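Local atomic coordinates of putative Lipoprotein (Shewanella oneidensis, PDB entry 3U24), a protein that is a putative lipoprotein of unknown function that binds zinc and calcium ions and is probably related to metallopeptidases. Residues M278-Y289 / P459-K467. Numbering follows the deposited sequence.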
HETATM    1  N   MSE A 278     -13.308  24.640   5.627  1.00 30.38           N
HETATM    2  CA  MSE A 278     -14.543  23.933   5.932  1.00 30.45           C
HETATM    3  C   MSE A 278     -15.505  24.748   6.818  1.00 31.76           C
HETATM    4  O   MSE A 278     -16.723  24.676   6.611  1.00 31.96           O
HETATM    5  CB  MSE A 278     -14.255  22.600   6.611  1.00 29.65           C
HETATM    6  CG  MSE A 278     -13.597  21.597   5.702  1.00 29.02           C
HETATM    7 SE   MSE A 278     -13.013  20.043   6.704  1.00 29.34          SE
HETATM    8  CE  MSE A 278     -14.687  18.989   6.515  1.00 27.31           C
ATOM      9  N   ALA A 279     -14.965  25.487   7.791  1.00 31.54           N
ATOM     10  CA  ALA A 279     -15.783  26.317   8.663  1.00 33.70           C
ATOM     11  C   ALA A 279     -16.486  27.408   7.854  1.00 34.35           C
ATOM     12  O   ALA A 279     -17.670  27.636   8.042  1.00 34.71           O
ATOM     13  CB  ALA A 279     -14.963  26.917   9.806  1.00 33.39           C
ATOM     14  N   LYS A 280     -15.773  28.027   6.925  1.00 36.18           N
ATOM     15  CA  LYS A 280     -16.357  29.040   6.038  1.00 38.85           C
ATOM     16  C   LYS A 280     -17.449  28.469   5.183  1.00 37.71           C
ATOM     17  O   LYS A 280     -18.482  29.079   5.043  1.00 36.83           O
ATOM     18  CB  LYS A 280     -15.308  29.641   5.112  1.00 41.72           C
ATOM     19  CG  LYS A 280     -14.354  30.595   5.822  1.00 46.28           C
ATOM     20  CD  LYS A 280     -13.204  31.047   4.910  1.00 48.56           C
ATOM     21  CE  LYS A 280     -12.076  31.704   5.721  1.00 51.61           C
ATOM     22  NZ  LYS A 280     -10.726  31.154   5.362  1.00 54.04           N
ATOM     23  N   ILE A 281     -17.235  27.289   4.605  1.00 36.84           N
ATOM     24  CA  ILE A 281     -18.258  26.725   3.760  1.00 36.05           C
ATOM     25  C   ILE A 281     -19.480  26.420   4.599  1.00 36.88           C
ATOM     26  O   ILE A 281     -20.628  26.642   4.151  1.00 38.14           O
ATOM     27  CB  ILE A 281     -17.801  25.480   2.987  1.00 35.55           C
ATOM     28  CG1 ILE A 281     -16.649  25.859   2.046  1.00 35.48           C
ATOM     29  CG2 ILE A 281     -18.957  24.897   2.181  1.00 33.16           C
ATOM     30  CD1 ILE A 281     -15.909  24.686   1.427  1.00 33.83           C
ATOM     31  N   THR A 282     -19.246  25.939   5.815  1.00 35.25           N
ATOM     32  CA  THR A 282     -20.323  25.470   6.644  1.00 36.09           C
ATOM     33  C   THR A 282     -21.197  26.657   7.017  1.00 39.50           C
ATOM     34  O   THR A 282     -22.401  26.557   6.906  1.00 39.72           O
ATOM     35  CB  THR A 282     -19.774  24.671   7.837  1.00 35.89           C
ATOM     36  OG1 THR A 282     -19.178  23.474   7.318  1.00 36.04           O
ATOM     37  CG2 THR A 282     -20.856  24.287   8.848  1.00 34.16           C
ATOM     38  N   ASP A 283     -20.578  27.788   7.384  1.00 43.13           N
ATOM     39  CA  ASP A 283     -21.292  29.048   7.627  1.00 47.40           C
ATOM     40  C   ASP A 283     -22.224  29.430   6.461  1.00 45.83           C
ATOM     41  O   ASP A 283     -23.345  29.798   6.692  1.00 46.53           O
ATOM     42  CB  ASP A 283     -20.314  30.233   7.917  1.00 52.72           C
ATOM     43  CG  ASP A 283     -19.556  30.111   9.286  1.00 57.11           C
ATOM     44  OD1 ASP A 283     -19.949  29.286  10.154  1.00 60.41           O
ATOM     45  OD2 ASP A 283     -18.547  30.852   9.489  1.00 59.85           O
ATOM     46  N   LYS A 284     -21.750  29.332   5.218  1.00 45.17           N
ATOM     47  CA  LYS A 284     -22.532  29.725   4.042  1.00 43.95           C
ATOM     48  C   LYS A 284     -23.656  28.722   3.753  1.00 43.92           C
ATOM     49  O   LYS A 284     -24.767  29.106   3.395  1.00 45.80           O
ATOM     50  CB  LYS A 284     -21.631  29.887   2.816  1.00 42.41           C
ATOM     51  N   LEU A 285     -23.399  27.438   3.949  1.00 42.22           N
ATOM     52  CA  LEU A 285     -24.391  26.422   3.591  1.00 40.67           C
ATOM     53  C   LEU A 285     -25.411  26.135   4.684  1.00 42.01           C
ATOM     54  O   LEU A 285     -26.489  25.634   4.392  1.00 43.07           O
ATOM     55  CB  LEU A 285     -23.690  25.121   3.237  1.00 39.99           C
ATOM     56  CG  LEU A 285     -23.041  25.029   1.857  1.00 38.58           C
ATOM     57  CD1 LEU A 285     -22.266  23.714   1.769  1.00 35.78           C
ATOM     58  CD2 LEU A 285     -24.104  25.136   0.774  1.00 36.91           C
ATOM     59  N   TRP A 286     -25.096  26.444   5.938  1.00 41.92           N
ATOM     60  CA  TRP A 286     -25.968  26.058   7.060  1.00 43.39           C
ATOM     61  C   TRP A 286     -27.454  26.350   6.893  1.00 45.92           C
ATOM     62  O   TRP A 286     -28.289  25.441   7.062  1.00 45.64           O
ATOM     63  CB  TRP A 286     -25.476  26.667   8.373  1.00 45.00           C
ATOM     64  CG  TRP A 286     -26.178  26.053   9.531  1.00 44.54           C
ATOM     65  CD1 TRP A 286     -27.341  26.505  10.151  1.00 44.95           C
ATOM     66  CD2 TRP A 286     -25.852  24.789  10.195  1.00 42.91           C
ATOM     67  NE1 TRP A 286     -27.714  25.646  11.141  1.00 44.79           N
ATOM     68  CE2 TRP A 286     -26.867  24.596  11.219  1.00 44.47           C
ATOM     69  CE3 TRP A 286     -24.859  23.861  10.065  1.00 43.35           C
ATOM     70  CZ2 TRP A 286     -26.853  23.513  12.060  1.00 45.23           C
ATOM     71  CZ3 TRP A 286     -24.862  22.755  10.910  1.00 43.44           C
ATOM     72  CH2 TRP A 286     -25.830  22.595  11.889  1.00 44.56           C
ATOM     73  N   PRO A 287     -27.814  27.601   6.556  1.00 47.29           N
ATOM     74  CA  PRO A 287     -29.247  27.844   6.469  1.00 50.45           C
ATOM     75  C   PRO A 287     -29.896  27.098   5.323  1.00 50.89           C
ATOM     76  O   PRO A 287     -31.113  26.914   5.345  1.00 53.19           O
ATOM     77  CB  PRO A 287     -29.362  29.371   6.265  1.00 51.32           C
ATOM     78  CG  PRO A 287     -28.020  29.815   5.813  1.00 50.93           C
ATOM     79  CD  PRO A 287     -27.019  28.825   6.338  1.00 48.70           C
ATOM     80  N   LYS A 288     -29.107  26.660   4.342  1.00 49.12           N
ATOM     81  CA  LYS A 288     -29.666  25.980   3.192  1.00 47.10           C
ATOM     82  C   LYS A 288     -30.158  24.570   3.562  1.00 46.89           C
ATOM     83  O   LYS A 288     -31.061  24.060   2.920  1.00 47.54           O
ATOM     84  CB  LYS A 288     -28.659  25.984   2.032  1.00 48.01           C
ATOM     85  CG  LYS A 288     -29.032  25.119   0.834  1.00 48.21           C
ATOM     86  CD  LYS A 288     -27.952  25.185  -0.247  1.00 48.61           C
ATOM     87  CE  LYS A 288     -28.312  24.379  -1.490  1.00 46.73           C
ATOM     88  NZ  LYS A 288     -27.240  24.474  -2.518  1.00 47.06           N
ATOM     89  N   TYR A 289     -29.624  23.969   4.625  1.00 45.41           N
ATOM     90  CA  TYR A 289     -29.973  22.602   5.008  1.00 43.95           C
ATOM     91  C   TYR A 289     -30.591  22.415   6.397  1.00 47.54           C
ATOM     92  O   TYR A 289     -31.046  21.317   6.729  1.00 48.99           O
ATOM     93  CB  TYR A 289     -28.705  21.751   4.938  1.00 42.01           C
ATOM     94  CG  TYR A 289     -28.211  21.576   3.526  1.00 39.19           C
ATOM     95  CD1 TYR A 289     -28.831  20.660   2.669  1.00 38.57           C
ATOM     96  CD2 TYR A 289     -27.169  22.343   3.031  1.00 37.73           C
ATOM     97  CE1 TYR A 289     -28.400  20.490   1.370  1.00 37.44           C
ATOM     98  CE2 TYR A 289     -26.727  22.182   1.726  1.00 36.63           C
ATOM     99  CZ  TYR A 289     -27.346  21.260   0.901  1.00 36.21           C
ATOM    100  OH  TYR A 289     -26.939  21.101  -0.397  1.00 34.28           O
ATOM    101  N   PRO A 459     -19.989  24.470  -3.366  1.00 34.16           N
ATOM    102  CA  PRO A 459     -19.487  24.420  -1.990  1.00 32.77           C
ATOM    103  C   PRO A 459     -19.607  23.050  -1.345  1.00 30.92           C
ATOM    104  O   PRO A 459     -18.706  22.649  -0.633  1.00 30.66           O
ATOM    105  CB  PRO A 459     -20.339  25.455  -1.275  1.00 34.37           C
ATOM    106  CG  PRO A 459     -20.715  26.426  -2.349  1.00 35.22           C
ATOM    107  CD  PRO A 459     -20.961  25.567  -3.540  1.00 35.17           C
ATOM    108  N   GLU A 460     -20.689  22.334  -1.616  1.00 30.01           N
ATOM    109  CA  GLU A 460     -20.906  20.971  -1.067  1.00 29.65           C
ATOM    110  C   GLU A 460     -19.754  20.022  -1.453  1.00 28.80           C
ATOM    111  O   GLU A 460     -19.263  19.252  -0.646  1.00 26.77           O
ATOM    112  CB  GLU A 460     -22.253  20.383  -1.566  1.00 29.91           C
ATOM    113  CG  GLU A 460     -23.536  20.978  -0.936  1.00 31.75           C
ATOM    114  CD  GLU A 460     -24.041  22.277  -1.576  1.00 33.72           C
ATOM    115  OE1 GLU A 460     -23.325  22.894  -2.427  1.00 36.25           O
ATOM    116  OE2 GLU A 460     -25.174  22.681  -1.230  1.00 32.74           O
HETATM  117  N   MSE A 461     -19.356  20.096  -2.714  1.00 29.63           N
HETATM  118  CA  MSE A 461     -18.303  19.268  -3.269  1.00 29.71           C
HETATM  119  C   MSE A 461     -17.005  19.609  -2.554  1.00 28.34           C
HETATM  120  O   MSE A 461     -16.318  18.721  -2.081  1.00 26.97           O
HETATM  121  CB  MSE A 461     -18.172  19.511  -4.782  1.00 30.89           C
HETATM  122  CG  MSE A 461     -16.922  18.883  -5.438  1.00 32.49           C
HETATM  123 SE   MSE A 461     -16.996  16.933  -5.335  1.00 36.82          SE
HETATM  124  CE  MSE A 461     -17.981  16.763  -6.998  1.00 30.76           C
ATOM    125  N   TRP A 462     -16.684  20.885  -2.446  1.00 27.75           N
ATOM    126  CA  TRP A 462     -15.464  21.276  -1.725  1.00 28.12           C
ATOM    127  C   TRP A 462     -15.451  20.832  -0.281  1.00 27.79           C
ATOM    128  O   TRP A 462     -14.428  20.352   0.225  1.00 28.11           O
ATOM    129  CB  TRP A 462     -15.190  22.768  -1.860  1.00 28.83           C
ATOM    130  CG  TRP A 462     -14.548  23.042  -3.201  1.00 30.27           C
ATOM    131  CD1 TRP A 462     -15.151  23.018  -4.454  1.00 30.62           C
ATOM    132  CD2 TRP A 462     -13.147  23.318  -3.468  1.00 30.66           C
ATOM    133  NE1 TRP A 462     -14.247  23.253  -5.434  1.00 30.12           N
ATOM    134  CE2 TRP A 462     -13.026  23.446  -4.909  1.00 31.06           C
ATOM    135  CE3 TRP A 462     -12.023  23.469  -2.684  1.00 31.31           C
ATOM    136  CZ2 TRP A 462     -11.818  23.726  -5.519  1.00 31.60           C
ATOM    137  CZ3 TRP A 462     -10.802  23.738  -3.303  1.00 31.97           C
ATOM    138  CH2 TRP A 462     -10.703  23.867  -4.685  1.00 32.60           C
ATOM    139  N   LEU A 463     -16.583  20.949   0.391  1.00 26.85           N
ATOM    140  CA  LEU A 463     -16.657  20.565   1.786  1.00 27.01           C
ATOM    141  C   LEU A 463     -16.338  19.079   1.943  1.00 26.69           C
ATOM    142  O   LEU A 463     -15.574  18.703   2.841  1.00 25.61           O
ATOM    143  CB  LEU A 463     -18.043  20.890   2.349  1.00 27.18           C
ATOM    144  CG  LEU A 463     -18.330  20.537   3.805  1.00 27.87           C
ATOM    145  CD1 LEU A 463     -17.336  21.238   4.717  1.00 27.18           C
ATOM    146  CD2 LEU A 463     -19.777  20.888   4.155  1.00 27.79           C
HETATM  147  N   MSE A 464     -16.927  18.254   1.066  1.00 27.25           N
HETATM  148  CA  MSE A 464     -16.758  16.830   1.102  1.00 28.58           C
HETATM  149  C   MSE A 464     -15.335  16.442   0.724  1.00 27.31           C
HETATM  150  O   MSE A 464     -14.754  15.579   1.363  1.00 27.68           O
HETATM  151  CB  MSE A 464     -17.762  16.115   0.190  1.00 31.89           C
HETATM  152  CG  MSE A 464     -19.213  16.160   0.651  1.00 35.36           C
HETATM  153 SE   MSE A 464     -19.557  15.416   2.498  1.00 43.74          SE
HETATM  154  CE  MSE A 464     -18.422  13.922   2.494  1.00 31.61           C
ATOM    155  N   TYR A 465     -14.779  17.088  -0.294  1.00 26.10           N
ATOM    156  CA  TYR A 465     -13.371  16.920  -0.620  1.00 25.87           C
ATOM    157  C   TYR A 465     -12.461  17.201   0.586  1.00 25.49           C
ATOM    158  O   TYR A 465     -11.518  16.453   0.871  1.00 24.21           O
ATOM    159  CB  TYR A 465     -12.931  17.826  -1.784  1.00 25.42           C
ATOM    160  CG  TYR A 465     -11.420  17.943  -1.837  1.00 25.07           C
ATOM    161  CD1 TYR A 465     -10.640  16.865  -2.244  1.00 25.63           C
ATOM    162  CD2 TYR A 465     -10.782  19.063  -1.414  1.00 25.15           C
ATOM    163  CE1 TYR A 465      -9.257  16.944  -2.292  1.00 25.69           C
ATOM    164  CE2 TYR A 465      -9.410  19.148  -1.410  1.00 25.86           C
ATOM    165  CZ  TYR A 465      -8.640  18.083  -1.863  1.00 26.38           C
ATOM    166  OH  TYR A 465      -7.264  18.149  -1.860  1.00 25.65           O
ATOM    167  N   TYR A 466     -12.717  18.296   1.277  1.00 25.37           N
ATOM    168  CA  TYR A 466     -11.909  18.620   2.424  1.00 25.43           C
ATOM    169  C   TYR A 466     -11.955  17.544   3.522  1.00 25.82           C
ATOM    170  O   TYR A 466     -10.912  17.248   4.121  1.00 24.84           O
ATOM    171  CB  TYR A 466     -12.294  19.965   2.984  1.00 26.08           C
ATOM    172  CG  TYR A 466     -11.814  21.162   2.181  1.00 26.66           C
ATOM    173  CD1 TYR A 466     -10.515  21.251   1.736  1.00 26.60           C
ATOM    174  CD2 TYR A 466     -12.664  22.248   1.947  1.00 27.54           C
ATOM    175  CE1 TYR A 466     -10.061  22.377   1.063  1.00 27.20           C
ATOM    176  CE2 TYR A 466     -12.246  23.349   1.230  1.00 27.71           C
ATOM    177  CZ  TYR A 466     -10.936  23.424   0.816  1.00 27.38           C
ATOM    178  OH  TYR A 466     -10.512  24.517   0.124  1.00 27.12           O
ATOM    179  N   LYS A 467     -13.109  16.915   3.761  1.00 26.48           N
ATOM    180  CA  LYS A 467     -13.159  15.872   4.789  1.00 27.97           C
ATOM    181  C   LYS A 467     -12.261  14.714   4.356  1.00 28.20           C
ATOM    182  O   LYS A 467     -11.505  14.139   5.173  1.00 25.96           O
ATOM    183  CB  LYS A 467     -14.588  15.358   5.077  1.00 29.73           C
ATOM    184  CG  LYS A 467     -14.631  14.060   5.883  1.00 32.20           C
ATOM    185  CD  LYS A 467     -16.013  13.429   5.921  1.00 37.67           C
ATOM    186  CE  LYS A 467     -16.057  12.111   6.716  1.00 40.40           C
ATOM    187  NZ  LYS A 467     -15.824  10.897   5.840  1.00 44.65           N
TER
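Carboxylate oxygen OE2 of Glu460 is gripped by two donors from the end of the segment 278-289: the hydroxyl OH of Tyr289 at 2.5 Å and the ammonium NZ of Lys288 at 3.0 Å, the latter a salt bridge. The lysine arrives on the syn side of the oxygen, close to the carboxylate plane, and the phenol on the anti side, 23° out of that plane. In Lys288, CG stands anti to the backbone N, over the rim of one face of the Tyr289 ring, and the extended chain beyond carries NZ to the acid. Glu460 meets them by a bend at chi2 (84°), which also sets OE2 3.3 Å from CD2 of Leu285. With an alanine at this position, Lys288 NZ is likely to lose its countercharge and Tyr289 OH its acceptor. These residues close one end of a packing between helices 260-289 and 459-485 in this largely helical fold; the short segments run roughly antiparallel, at 145°, with axes 9.7 Å apart. Beyond the polar cluster the contact is mainly apolar. Branched Ile281 reaches CB of Pro459 with CG2 and the edge of the Tyr466 ring with CD1, 3.9 Å from CE2. Met278, modelled as selenomethionine, has a flexible, unbranched chain that runs alongside Tyr466 in the opposite direction, CG 3.4 Å from CB of that residue, and brings CE against O of Leu463 and N of Lys467. Leu463 packs CD1 against CB and CG of Met278; Met278 and Thr282 also touch Ile306 and Ile302 of helix 298-309. The Thr282 hydroxyl, beside this greasy surface, is satisfied by its own helix, OG1 bonding O of Met278 at 2.8 Å.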